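Local coordinates for alpha-fucosidase (Bifidobacterium bifidum, PDB 2EAD), which probably hydrolyses alpha-1,2-linkages to release L-fucose from glycans, this chain being the calcium-binding catalytic fragment of a much longer bifidobacterial protein, at residues A[848-853]-A[879-884]. The protein carries 1 engineered substitution. Sequence-based numbering, arbitrary orientation.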
ATOM      1  N   ALA A 848       2.181 -21.490  18.487  1.00 20.32           N
ATOM      2  CA  ALA A 848       1.157 -21.233  19.491  1.00 20.19           C
ATOM      3  C   ALA A 848      -0.103 -20.878  18.713  1.00 20.66           C
ATOM      4  O   ALA A 848      -0.108 -19.866  17.996  1.00 21.39           O
ATOM      5  CB  ALA A 848       1.582 -20.107  20.401  1.00 19.82           C
ATOM      6  N   VAL A 849      -1.126 -21.743  18.777  1.00 19.36           N
ATOM      7  CA  VAL A 849      -2.229 -21.650  17.828  1.00 18.71           C
ATOM      8  C   VAL A 849      -3.555 -21.501  18.544  1.00 18.65           C
ATOM      9  O   VAL A 849      -3.919 -22.344  19.371  1.00 18.13           O
ATOM     10  CB  VAL A 849      -2.300 -22.856  16.836  1.00 19.03           C
ATOM     11  CG1 VAL A 849      -3.402 -22.624  15.750  1.00 19.89           C
ATOM     12  CG2 VAL A 849      -0.967 -23.100  16.154  1.00 17.16           C
ATOM     13  N   LYS A 850      -4.269 -20.421  18.219  1.00 16.81           N
ATOM     14  CA  LYS A 850      -5.639 -20.261  18.671  1.00 16.10           C
ATOM     15  C   LYS A 850      -6.533 -20.720  17.528  1.00 16.71           C
ATOM     16  O   LYS A 850      -6.231 -20.493  16.350  1.00 17.59           O
ATOM     17  CB  LYS A 850      -5.909 -18.801  19.041  1.00 14.94           C
ATOM     18  CG  LYS A 850      -7.291 -18.523  19.606  1.00 14.20           C
ATOM     19  CD  LYS A 850      -7.423 -17.090  20.097  1.00 14.84           C
ATOM     20  CE  LYS A 850      -8.768 -16.856  20.798  1.00 16.81           C
ATOM     21  NZ  LYS A 850      -8.954 -15.387  21.183  1.00 16.75           N
ATOM     22  N   ILE A 851      -7.639 -21.375  17.851  1.00 16.93           N
ATOM     23  CA  ILE A 851      -8.602 -21.698  16.805  1.00 17.17           C
ATOM     24  C   ILE A 851      -9.902 -21.043  17.202  1.00 17.15           C
ATOM     25  O   ILE A 851     -10.651 -21.561  18.038  1.00 16.56           O
ATOM     26  CB  ILE A 851      -8.729 -23.214  16.525  1.00 17.14           C
ATOM     27  CG1 ILE A 851      -7.340 -23.770  16.156  1.00 18.72           C
ATOM     28  CG2 ILE A 851      -9.727 -23.444  15.370  1.00 18.35           C
ATOM     29  CD1 ILE A 851      -7.301 -25.233  15.640  1.00 18.48           C
ATOM     30  N   THR A 852     -10.138 -19.858  16.649  1.00 16.31           N
ATOM     31  CA  THR A 852     -11.265 -19.056  17.106  1.00 16.72           C
ATOM     32  C   THR A 852     -12.582 -19.718  16.663  1.00 16.59           C
ATOM     33  O   THR A 852     -13.521 -19.789  17.445  1.00 17.72           O
ATOM     34  CB  THR A 852     -11.166 -17.582  16.622  1.00 15.40           C
ATOM     35  OG1 THR A 852     -10.020 -16.974  17.226  1.00 17.45           O
ATOM     36  CG2 THR A 852     -12.401 -16.783  17.024  1.00 15.64           C
ATOM     37  N   ALA A 853     -12.631 -20.207  15.428  1.00 17.53           N
ATOM     38  CA  ALA A 853     -13.772 -20.983  14.955  1.00 18.66           C
ATOM     39  C   ALA A 853     -13.532 -22.461  15.251  1.00 19.18           C
ATOM     40  O   ALA A 853     -13.270 -23.248  14.347  1.00 19.95           O
ATOM     41  CB  ALA A 853     -14.019 -20.757  13.426  1.00 18.28           C
ATOM     42  N   ALA A 879      -9.952 -18.806  27.004  1.00 25.32           N
ATOM     43  CA  ALA A 879      -9.586 -19.211  25.651  1.00 24.34           C
ATOM     44  C   ALA A 879      -8.303 -20.062  25.693  1.00 24.17           C
ATOM     45  O   ALA A 879      -7.508 -19.939  26.607  1.00 23.88           O
ATOM     46  CB  ALA A 879      -9.406 -17.998  24.755  1.00 23.89           C
ATOM     47  N   SER A 880      -8.104 -20.877  24.674  1.00 24.43           N
ATOM     48  CA  SER A 880      -7.011 -21.831  24.636  1.00 24.54           C
ATOM     49  C   SER A 880      -6.135 -21.732  23.391  1.00 23.55           C
ATOM     50  O   SER A 880      -6.627 -21.446  22.287  1.00 22.23           O
ATOM     51  CB  SER A 880      -7.566 -23.259  24.732  1.00 25.64           C
ATOM     52  OG  SER A 880      -8.060 -23.511  26.047  1.00 29.28           O
ATOM     53  N   LEU A 881      -4.842 -21.991  23.612  1.00 22.29           N
ATOM     54  CA  LEU A 881      -3.836 -22.186  22.579  1.00 21.63           C
ATOM     55  C   LEU A 881      -3.286 -23.591  22.652  1.00 22.04           C
ATOM     56  O   LEU A 881      -3.129 -24.151  23.743  1.00 22.60           O
ATOM     57  CB  LEU A 881      -2.620 -21.248  22.782  1.00 21.24           C
ATOM     58  CG  LEU A 881      -2.715 -19.724  22.876  1.00 20.72           C
ATOM     59  CD1 LEU A 881      -1.321 -19.077  22.673  1.00 17.87           C
ATOM     60  CD2 LEU A 881      -3.704 -19.174  21.874  1.00 20.03           C
ATOM     61  N   LEU A 882      -2.969 -24.128  21.483  1.00 22.06           N
ATOM     62  CA  LEU A 882      -2.154 -25.312  21.340  1.00 22.57           C
ATOM     63  C   LEU A 882      -0.733 -24.828  21.116  1.00 22.99           C
ATOM     64  O   LEU A 882      -0.473 -24.068  20.185  1.00 22.91           O
ATOM     65  CB  LEU A 882      -2.618 -26.136  20.147  1.00 22.61           C
ATOM     66  CG  LEU A 882      -3.835 -27.020  20.386  1.00 23.01           C
ATOM     67  CD1 LEU A 882      -4.314 -27.531  19.017  1.00 25.11           C
ATOM     68  CD2 LEU A 882      -3.502 -28.175  21.363  1.00 25.31           C
ATOM     69  N   VAL A 883       0.174 -25.211  22.009  1.00 23.36           N
ATOM     70  CA  VAL A 883       1.568 -24.843  21.832  1.00 23.73           C
ATOM     71  C   VAL A 883       2.487 -26.072  21.652  1.00 23.60           C
ATOM     72  O   VAL A 883       2.299 -27.135  22.291  1.00 23.85           O
ATOM     73  CB  VAL A 883       2.064 -23.740  22.873  1.00 24.84           C
ATOM     74  CG1 VAL A 883       0.887 -23.144  23.687  1.00 24.98           C
ATOM     75  CG2 VAL A 883       3.159 -24.221  23.780  1.00 25.38           C
ATOM     76  N   PHE A 884       3.444 -25.938  20.752  1.00 22.61           N
ATOM     77  CA  PHE A 884       4.324 -27.041  20.434  1.00 23.41           C
ATOM     78  C   PHE A 884       5.558 -26.533  19.716  1.00 23.82           C
ATOM     79  O   PHE A 884       5.501 -25.522  19.022  1.00 22.91           O
ATOM     80  CB  PHE A 884       3.598 -28.141  19.628  1.00 22.97           C
ATOM     81  CG  PHE A 884       2.886 -27.651  18.406  1.00 21.71           C
ATOM     82  CD1 PHE A 884       3.490 -27.746  17.157  1.00 22.52           C
ATOM     83  CD2 PHE A 884       1.600 -27.101  18.494  1.00 21.44           C
ATOM     84  CE1 PHE A 884       2.826 -27.310  16.004  1.00 22.44           C
ATOM     85  CE2 PHE A 884       0.937 -26.649  17.357  1.00 19.29           C
ATOM     86  CZ  PHE A 884       1.552 -26.760  16.109  1.00 20.93           C
TER
HETATM   87  O   HOH W   1      -8.563 -21.646  20.599  1.00 15.33           O
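V849 and L882 face each other as a hydrogen-bonded antiparallel pair, and both bonds between them close well: V849 N to L882 O is 2.8 Å and L882 N to V849 O is 2.9 Å. The same two oxygens also receive CA-H contacts, L882 O from A848 CA at 3.3 Å and V849 O from L881 CA at 3.2 Å.

The tight part of the apolar packing is on the face that carries A848, K850 and L881. L881 reaches over the neighbouring strand with its two methyls apart, CD1 against A848 CB at 3.8 Å and CD2 against K850 CB at 3.6 Å. On the other face V849 CG2, placed beside its own backbone N with CG1 anti to it (chi1 -174°), approaches the F884 ring obliquely; L882 and F884 turn there to V861 of strand 859-863.

Toward I851 the strands part. A water takes the I851 N-H and donates to S880 O at 2.6 Å, bridging where a direct rung would otherwise lie. Farther out, the extended K850 chain, partly exposed, passes A879 CB more loosely, its CE at 4.2 Å.

In this mixed sheet strand 847-851 also pairs in parallel with strand 794-801, while 880-884 pairs antiparallel with 871-874; both lie in the family 95 C-terminal domain. The chemistry implies a join held by backbone bonds and buried aliphatic groups, with water finishing the ladder where it frays.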